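Local structure of probable M18-family aminopeptidase 1 (Thermotoga maritima, 2GLF) at residues F19-A30 against Q248-R259; A344-A352 against I430-T439. The protein probably acts as a metal-dependent aminopeptidase of the M18 family, removing residues from the N-terminal end of peptides. One frame throughout, in Å; residues are numbered along the deposited sequence.

Contact 1 (F19-A30 against Q248-R259); sequences FSKEYMEFMSKA and QDDRICAYTALR. With MN (manganese (II) ion), chain F; MN (manganese (II) ion), chain E.
Tyr255 is the knob of a buried, mostly aromatic contact between helix 13-29 and helix 248-263. It enters a hole formed by Phe19, Glu22, Tyr23 and Phe26. The axes of segments 19-29 and 248-259 come within 10.6 Å, at 122° between their N-to-C directions. CG of Tyr255 lies anti to its backbone N (chi1 -172°), which sends the ring across to the other helix. Its CD1 sits over one face of Phe26, 3.3 Å from Phe26 CD2; the ring planes are 30° apart and displaced, with little overlap. Its CD2 meets Tyr23 CD1 at the edge of the Tyr23 ring, at 3.5 Å. At the far end Arg259 NH1 bonds both to Tyr255 OH (2.9 Å) and to Glu22 OE2 (2.9 Å), the latter as a salt bridge. Phe19 CE1 lies over one face of that guanidinium. Replacing Tyr255 with alanine would probably leave a gap among Phe19, Tyr23 and Phe26 and take the hydroxyl acceptor from Arg259 NH1. Helix 248-263 starts at the metal site: Asp249 bridges two manganese ions, OD1 to one and OD2 to the other. Such a bridging aspartate is typical of the two-metal centre of M18 aminopeptidases.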
# COMPACT_ATOMS: atom_id res chain seq x y z
N PHE A 19 10.82 11.73 56.16
CA PHE A 19 11.58 10.79 55.36
C PHE A 19 11.70 11.20 53.89
O PHE A 19 12.72 10.91 53.24
CB PHE A 19 10.98 9.39 55.44
CG PHE A 19 11.88 8.33 54.89
CD1 PHE A 19 13.01 7.93 55.59
CD2 PHE A 19 11.64 7.77 53.64
CE1 PHE A 19 13.90 7.00 55.05
CE2 PHE A 19 12.51 6.84 53.10
CZ PHE A 19 13.65 6.45 53.80
N SER A 20 10.67 11.85 53.36
CA SER A 20 10.69 12.28 51.97
C SER A 20 11.62 13.48 51.84
O SER A 20 12.30 13.65 50.83
CB SER A 20 9.29 12.65 51.49
OG SER A 20 8.83 13.83 52.12
N LYS A 21 11.64 14.30 52.88
CA LYS A 21 12.51 15.46 52.86
C LYS A 21 13.97 15.01 52.86
O LYS A 21 14.82 15.61 52.20
CB LYS A 21 12.23 16.37 54.07
CG LYS A 21 11.09 17.34 53.84
CD LYS A 21 11.11 18.47 54.85
CE LYS A 21 10.25 19.66 54.41
NZ LYS A 21 8.80 19.32 54.28
N GLU A 22 14.25 13.93 53.58
CA GLU A 22 15.59 13.38 53.65
C GLU A 22 15.99 12.74 52.32
O GLU A 22 17.14 12.85 51.87
CB GLU A 22 15.66 12.36 54.78
CG GLU A 22 15.49 12.98 56.16
CD GLU A 22 15.03 11.99 57.21
OE1 GLU A 22 14.97 12.39 58.40
OE2 GLU A 22 14.72 10.83 56.87
N TYR A 23 15.02 12.10 51.68
CA TYR A 23 15.23 11.44 50.39
C TYR A 23 15.55 12.48 49.32
O TYR A 23 16.50 12.32 48.56
CB TYR A 23 13.97 10.65 50.00
CG TYR A 23 13.93 10.15 48.57
CD1 TYR A 23 14.84 9.20 48.10
CD2 TYR A 23 12.99 10.65 47.66
CE1 TYR A 23 14.81 8.76 46.77
CE2 TYR A 23 12.95 10.22 46.34
CZ TYR A 23 13.86 9.28 45.90
OH TYR A 23 13.83 8.87 44.59
N MSE A 24 14.75 13.54 49.27
CA MSE A 24 14.95 14.59 48.28
C MSE A 24 16.31 15.29 48.38
O MSE A 24 16.87 15.68 47.36
CB MSE A 24 13.81 15.60 48.36
CG MSE A 24 12.47 15.01 47.93
SE MSE A 24 11.01 16.29 47.76
CE MSE A 24 10.09 15.91 49.43
N GLU A 25 16.84 15.44 49.59
CA GLU A 25 18.15 16.07 49.75
C GLU A 25 19.18 15.20 49.04
O GLU A 25 19.95 15.67 48.20
CB GLU A 25 18.51 16.19 51.23
CG GLU A 25 17.67 17.20 52.00
CD GLU A 25 17.89 18.63 51.52
OE1 GLU A 25 17.17 19.53 52.00
OE2 GLU A 25 18.78 18.85 50.67
N PHE A 26 19.19 13.92 49.38
CA PHE A 26 20.09 12.95 48.78
C PHE A 26 19.97 13.03 47.26
O PHE A 26 20.97 13.09 46.55
CB PHE A 26 19.71 11.55 49.24
CG PHE A 26 20.56 10.45 48.65
CD1 PHE A 26 21.91 10.35 48.97
CD2 PHE A 26 19.99 9.51 47.79
CE1 PHE A 26 22.68 9.31 48.44
CE2 PHE A 26 20.76 8.47 47.26
CZ PHE A 26 22.11 8.37 47.59
N MSE A 27 18.73 13.04 46.78
CA MSE A 27 18.43 13.09 45.36
C MSE A 27 18.98 14.31 44.63
O MSE A 27 19.36 14.22 43.46
CB MSE A 27 16.92 12.99 45.15
CG MSE A 27 16.51 12.03 44.04
SE MSE A 27 17.36 10.27 44.16
CE MSE A 27 17.41 10.09 46.07
N SER A 28 19.02 15.45 45.30
CA SER A 28 19.54 16.65 44.67
C SER A 28 21.06 16.56 44.53
O SER A 28 21.67 17.37 43.85
CB SER A 28 19.21 17.90 45.50
OG SER A 28 20.16 18.07 46.55
N LYS A 29 21.66 15.56 45.17
CA LYS A 29 23.11 15.41 45.10
C LYS A 29 23.55 14.20 44.28
O LYS A 29 24.71 14.10 43.88
CB LYS A 29 23.68 15.31 46.52
CG LYS A 29 23.29 16.47 47.44
CD LYS A 29 23.85 16.32 48.85
CE LYS A 29 25.37 16.48 48.87
NZ LYS A 29 25.96 16.26 50.22
N ALA A 30 22.62 13.28 44.00
CA ALA A 30 22.94 12.08 43.24
C ALA A 30 22.34 12.03 41.83
O ALA A 30 21.36 11.31 41.58
CB ALA A 30 22.50 10.85 44.04
N GLN A 248 14.93 8.76 39.64
CA GLN A 248 14.32 8.02 40.73
C GLN A 248 14.40 6.54 40.38
O GLN A 248 14.30 5.69 41.27
CB GLN A 248 12.87 8.43 40.95
CG GLN A 248 12.75 9.61 41.89
CD GLN A 248 11.32 9.96 42.20
OE1 GLN A 248 10.57 10.42 41.34
NE2 GLN A 248 10.93 9.73 43.45
N ASP A 249 14.60 6.25 39.10
CA ASP A 249 14.72 4.86 38.68
C ASP A 249 15.91 4.26 39.40
O ASP A 249 17.06 4.36 38.96
CB ASP A 249 14.91 4.71 37.18
CG ASP A 249 14.84 3.25 36.73
OD1 ASP A 249 15.33 2.36 37.46
OD2 ASP A 249 14.31 2.98 35.62
N ASP A 250 15.58 3.66 40.54
CA ASP A 250 16.48 2.96 41.43
C ASP A 250 17.32 3.69 42.44
O ASP A 250 17.87 3.06 43.34
CB ASP A 250 17.34 1.98 40.67
CG ASP A 250 17.27 0.61 41.28
OD1 ASP A 250 16.15 0.21 41.65
OD2 ASP A 250 18.32 -0.05 41.39
N ARG A 251 17.46 5.01 42.32
CA ARG A 251 18.22 5.70 43.36
C ARG A 251 17.22 5.77 44.51
O ARG A 251 17.59 6.01 45.66
CB ARG A 251 18.67 7.09 42.91
CG ARG A 251 19.59 7.06 41.70
CD ARG A 251 20.59 8.19 41.67
NE ARG A 251 21.57 7.96 40.61
CZ ARG A 251 21.47 8.44 39.38
NH1 ARG A 251 20.44 9.19 39.04
NH2 ARG A 251 22.39 8.14 38.48
N ILE A 252 15.95 5.55 44.18
CA ILE A 252 14.90 5.56 45.18
C ILE A 252 15.01 4.26 45.96
O ILE A 252 14.66 4.20 47.13
CB ILE A 252 13.49 5.65 44.55
CG1 ILE A 252 12.46 5.99 45.63
CG2 ILE A 252 13.13 4.32 43.89
CD1 ILE A 252 11.10 6.35 45.09
N CYS A 253 15.49 3.22 45.30
CA CYS A 253 15.66 1.94 45.96
C CYS A 253 17.01 1.92 46.64
O CYS A 253 17.21 1.23 47.63
CB CYS A 253 15.56 0.80 44.96
SG CYS A 253 13.87 0.39 44.64
N ALA A 254 17.95 2.69 46.09
CA ALA A 254 19.28 2.77 46.65
C ALA A 254 19.21 3.50 47.98
O ALA A 254 19.84 3.10 48.96
CB ALA A 254 20.20 3.51 45.70
N TYR A 255 18.43 4.58 48.02
CA TYR A 255 18.31 5.36 49.24
C TYR A 255 17.55 4.62 50.33
O TYR A 255 17.98 4.62 51.48
CB TYR A 255 17.61 6.69 48.97
CG TYR A 255 17.64 7.61 50.16
CD1 TYR A 255 18.83 8.19 50.58
CD2 TYR A 255 16.48 7.88 50.88
CE1 TYR A 255 18.88 9.03 51.70
CE2 TYR A 255 16.51 8.71 52.01
CZ TYR A 255 17.71 9.28 52.41
OH TYR A 255 17.75 10.10 53.52
N THR A 256 16.42 4.02 49.98
CA THR A 256 15.62 3.29 50.95
C THR A 256 16.39 2.12 51.56
O THR A 256 16.26 1.84 52.74
CB THR A 256 14.30 2.76 50.34
OG1 THR A 256 14.57 2.13 49.08
CG2 THR A 256 13.30 3.89 50.16
N ALA A 257 17.20 1.46 50.74
CA ALA A 257 18.00 0.33 51.22
C ALA A 257 19.14 0.84 52.10
O ALA A 257 19.47 0.23 53.11
CB ALA A 257 18.55 -0.46 50.06
N LEU A 258 19.74 1.96 51.71
CA LEU A 258 20.83 2.55 52.48
C LEU A 258 20.30 2.87 53.87
O LEU A 258 20.91 2.52 54.88
CB LEU A 258 21.32 3.83 51.82
CG LEU A 258 22.77 4.26 52.03
CD1 LEU A 258 22.85 5.76 51.92
CD2 LEU A 258 23.28 3.82 53.39
N ARG A 259 19.16 3.55 53.92
CA ARG A 259 18.56 3.93 55.20
C ARG A 259 18.16 2.71 56.02
O ARG A 259 18.23 2.74 57.25
CB ARG A 259 17.35 4.84 54.97
CG ARG A 259 17.72 6.23 54.46
CD ARG A 259 18.51 7.02 55.50
NE ARG A 259 17.69 7.25 56.68
CZ ARG A 259 16.65 8.08 56.71
NH1 ARG A 259 16.32 8.76 55.62
NH2 ARG A 259 15.93 8.20 57.81
MN MN F . 15.64 1.59 34.17
MN MN E . 15.75 0.10 37.16
O HOH W 1 13.40 0.09 36.96

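Contact 2 (A344-A352 against I430-T439); sequences APKLGYGVA and ISSKADLFET
Gly348 N bonds to Asp435 OD2 at 2.7 Å, the shortest polar bond between the two segments. It is fairly straight, at 160°, and meets the oxygen from above the carboxylate plane. Gly350 N bonds to Asp435 OD1 at 2.9 Å, nearly along the C-O axis but more bent at the hydrogen. Each oxygen thus has its own donor, which should limit rotation of the group. CG of Asp435 stands beside its backbone N (chi1 -69°), and this carries the carboxylate out to the two glycines. Gly348 belongs to a type II turn from Lys346 to Tyr349, and Gly350 lies just after it, before strand 351-354. Gly348 has positive phi, which suits glycine, and its CA lies 3.6 Å from Ser432 OG. At the backbone angles of Gly350 a side chain would press on the preceding carbonyl O.

Ser432 is the N-cap of helix 433-449. Its OG takes weak bonds from Ala434 N and Asp435 N. Leu347 CD1 lies 4.4 Å from Ile430 CG2. Further along, Val351 packs on the helix. Its CG2 is 3.3 Å from Glu438 O, and its CG1 faces Thr439 OG1 at 3.7 Å. The polar end of Glu438 turns to another partner, the backbone N of Ile386. Lys346 bonds to Gln110 of the second subunit. The whole is a helix N-terminus with a serine N-cap, whose first-turn aspartate binds backbone N-H groups in and just after a type II turn.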
# COMPACT_ATOMS: atom_id res chain seq x y z
N ALA A 344 -1.53 -5.07 38.64
CA ALA A 344 -0.76 -3.85 38.45
C ALA A 344 -0.71 -3.02 39.74
O ALA A 344 -1.70 -2.94 40.47
CB ALA A 344 -1.37 -3.02 37.34
N PRO A 345 0.43 -2.39 40.02
CA PRO A 345 0.55 -1.58 41.23
C PRO A 345 -0.09 -0.21 41.10
O PRO A 345 -0.15 0.36 40.01
CB PRO A 345 2.06 -1.49 41.42
CG PRO A 345 2.54 -1.42 40.01
CD PRO A 345 1.73 -2.50 39.33
N LYS A 346 -0.56 0.32 42.23
CA LYS A 346 -1.18 1.64 42.29
C LYS A 346 -0.33 2.48 43.25
O LYS A 346 0.20 1.95 44.23
CB LYS A 346 -2.61 1.54 42.83
CG LYS A 346 -3.53 0.61 42.06
CD LYS A 346 -3.93 1.20 40.72
CE LYS A 346 -5.44 1.17 40.56
NZ LYS A 346 -6.09 1.94 41.65
N LEU A 347 -0.20 3.77 42.96
CA LEU A 347 0.57 4.68 43.81
C LEU A 347 0.00 4.79 45.22
O LEU A 347 -1.20 4.92 45.40
CB LEU A 347 0.63 6.08 43.20
CG LEU A 347 1.41 6.30 41.91
CD1 LEU A 347 1.12 7.70 41.38
CD2 LEU A 347 2.89 6.12 42.17
N GLY A 348 0.87 4.73 46.22
CA GLY A 348 0.43 4.85 47.60
C GLY A 348 -0.18 3.61 48.22
O GLY A 348 -0.74 3.67 49.32
N TYR A 349 -0.10 2.47 47.53
CA TYR A 349 -0.67 1.24 48.07
C TYR A 349 0.38 0.23 48.50
O TYR A 349 0.14 -0.98 48.47
CB TYR A 349 -1.66 0.63 47.08
CG TYR A 349 -3.02 1.30 47.16
CD1 TYR A 349 -3.21 2.60 46.67
CD2 TYR A 349 -4.09 0.68 47.80
CE1 TYR A 349 -4.42 3.26 46.84
CE2 TYR A 349 -5.30 1.33 47.97
CZ TYR A 349 -5.46 2.62 47.49
OH TYR A 349 -6.66 3.26 47.67
N GLY A 350 1.54 0.73 48.91
CA GLY A 350 2.60 -0.13 49.39
C GLY A 350 3.74 -0.46 48.46
O GLY A 350 3.81 0.03 47.34
N VAL A 351 4.65 -1.30 48.95
CA VAL A 351 5.80 -1.73 48.18
C VAL A 351 5.29 -2.75 47.18
O VAL A 351 4.37 -3.51 47.48
CB VAL A 351 6.85 -2.43 49.07
CG1 VAL A 351 8.20 -2.42 48.38
CG2 VAL A 351 6.92 -1.76 50.41
N ALA A 352 5.89 -2.76 46.00
CA ALA A 352 5.48 -3.69 44.97
C ALA A 352 6.36 -4.92 45.00
O ALA A 352 7.59 -4.81 45.05
CB ALA A 352 5.55 -3.04 43.60
N ILE A 430 7.90 10.21 38.66
CA ILE A 430 7.01 10.46 39.79
C ILE A 430 6.84 9.20 40.66
O ILE A 430 6.62 8.10 40.14
CB ILE A 430 5.60 10.93 39.29
CG1 ILE A 430 5.43 12.43 39.52
CG2 ILE A 430 4.49 10.22 40.04
CD1 ILE A 430 6.34 13.29 38.72
N SER A 431 6.95 9.39 41.97
CA SER A 431 6.79 8.30 42.93
C SER A 431 5.96 8.83 44.09
O SER A 431 5.78 10.04 44.22
CB SER A 431 8.15 7.84 43.46
OG SER A 431 8.75 8.85 44.26
N SER A 432 5.44 7.93 44.91
CA SER A 432 4.63 8.32 46.06
C SER A 432 5.48 8.46 47.33
O SER A 432 6.39 7.66 47.55
CB SER A 432 3.54 7.27 46.29
OG SER A 432 2.91 7.44 47.55
N LYS A 433 5.20 9.47 48.14
CA LYS A 433 5.95 9.66 49.39
C LYS A 433 5.65 8.49 50.32
O LYS A 433 6.53 8.00 51.03
CB LYS A 433 5.54 10.96 50.09
CG LYS A 433 6.09 12.21 49.46
CD LYS A 433 5.58 13.43 50.19
CE LYS A 433 6.12 14.70 49.55
NZ LYS A 433 5.64 15.91 50.27
N ALA A 434 4.39 8.05 50.32
CA ALA A 434 3.98 6.92 51.15
C ALA A 434 4.71 5.64 50.76
O ALA A 434 5.14 4.87 51.62
CB ALA A 434 2.46 6.72 51.06
N ASP A 435 4.86 5.40 49.46
CA ASP A 435 5.54 4.20 49.01
C ASP A 435 7.03 4.29 49.32
O ASP A 435 7.65 3.31 49.75
CB ASP A 435 5.33 3.97 47.50
CG ASP A 435 3.89 3.60 47.16
OD1 ASP A 435 3.21 2.96 48.00
OD2 ASP A 435 3.44 3.93 46.05
N LEU A 436 7.60 5.47 49.11
CA LEU A 436 9.02 5.69 49.38
C LEU A 436 9.32 5.17 50.79
O LEU A 436 10.24 4.36 51.00
CB LEU A 436 9.32 7.18 49.29
CG LEU A 436 10.75 7.74 49.31
CD1 LEU A 436 10.87 8.71 50.47
CD2 LEU A 436 11.78 6.63 49.41
N PHE A 437 8.53 5.62 51.76
CA PHE A 437 8.67 5.25 53.16
C PHE A 437 8.42 3.77 53.39
O PHE A 437 9.23 3.08 54.01
CB PHE A 437 7.69 6.05 54.01
CG PHE A 437 7.87 5.88 55.49
CD1 PHE A 437 8.99 6.40 56.14
CD2 PHE A 437 6.92 5.20 56.25
CE1 PHE A 437 9.16 6.26 57.51
CE2 PHE A 437 7.08 5.05 57.63
CZ PHE A 437 8.21 5.59 58.26
N GLU A 438 7.30 3.28 52.88
CA GLU A 438 6.97 1.88 53.09
C GLU A 438 8.01 0.93 52.52
O GLU A 438 8.18 -0.19 53.01
CB GLU A 438 5.60 1.57 52.51
CG GLU A 438 5.02 0.27 53.04
CD GLU A 438 4.81 0.31 54.55
OE1 GLU A 438 4.43 -0.73 55.12
OE2 GLU A 438 5.02 1.37 55.15
N THR A 439 8.71 1.36 51.47
CA THR A 439 9.74 0.53 50.87
C THR A 439 10.83 0.38 51.91
O THR A 439 11.30 -0.73 52.19
CB THR A 439 10.32 1.18 49.61
OG1 THR A 439 9.33 1.15 48.57
CG2 THR A 439 11.56 0.44 49.14

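Overall arrangement
From the N terminus, helix 13-29 comes first. Contact 1 closes a long loop of 217 residues when the chain reaches helix 248-263. That loop includes all six strands of the antiparallel sheet and four of the nine strands of the mixed sheet. Contact 2 opens later, at 344-352, and closes after 77 residues at 430-439, so the two loops follow in series and neither cross nor nest. The centres of contacts 1 and 2 are about 14 Å apart, yet the two contacts touch. Leu436 packs on Phe19 and Thr256, and Thr439 also meets Thr256. Helix 433-449 thereby joins both helices of contact 1 to the turn leading into strand 351-354 of the mixed sheet.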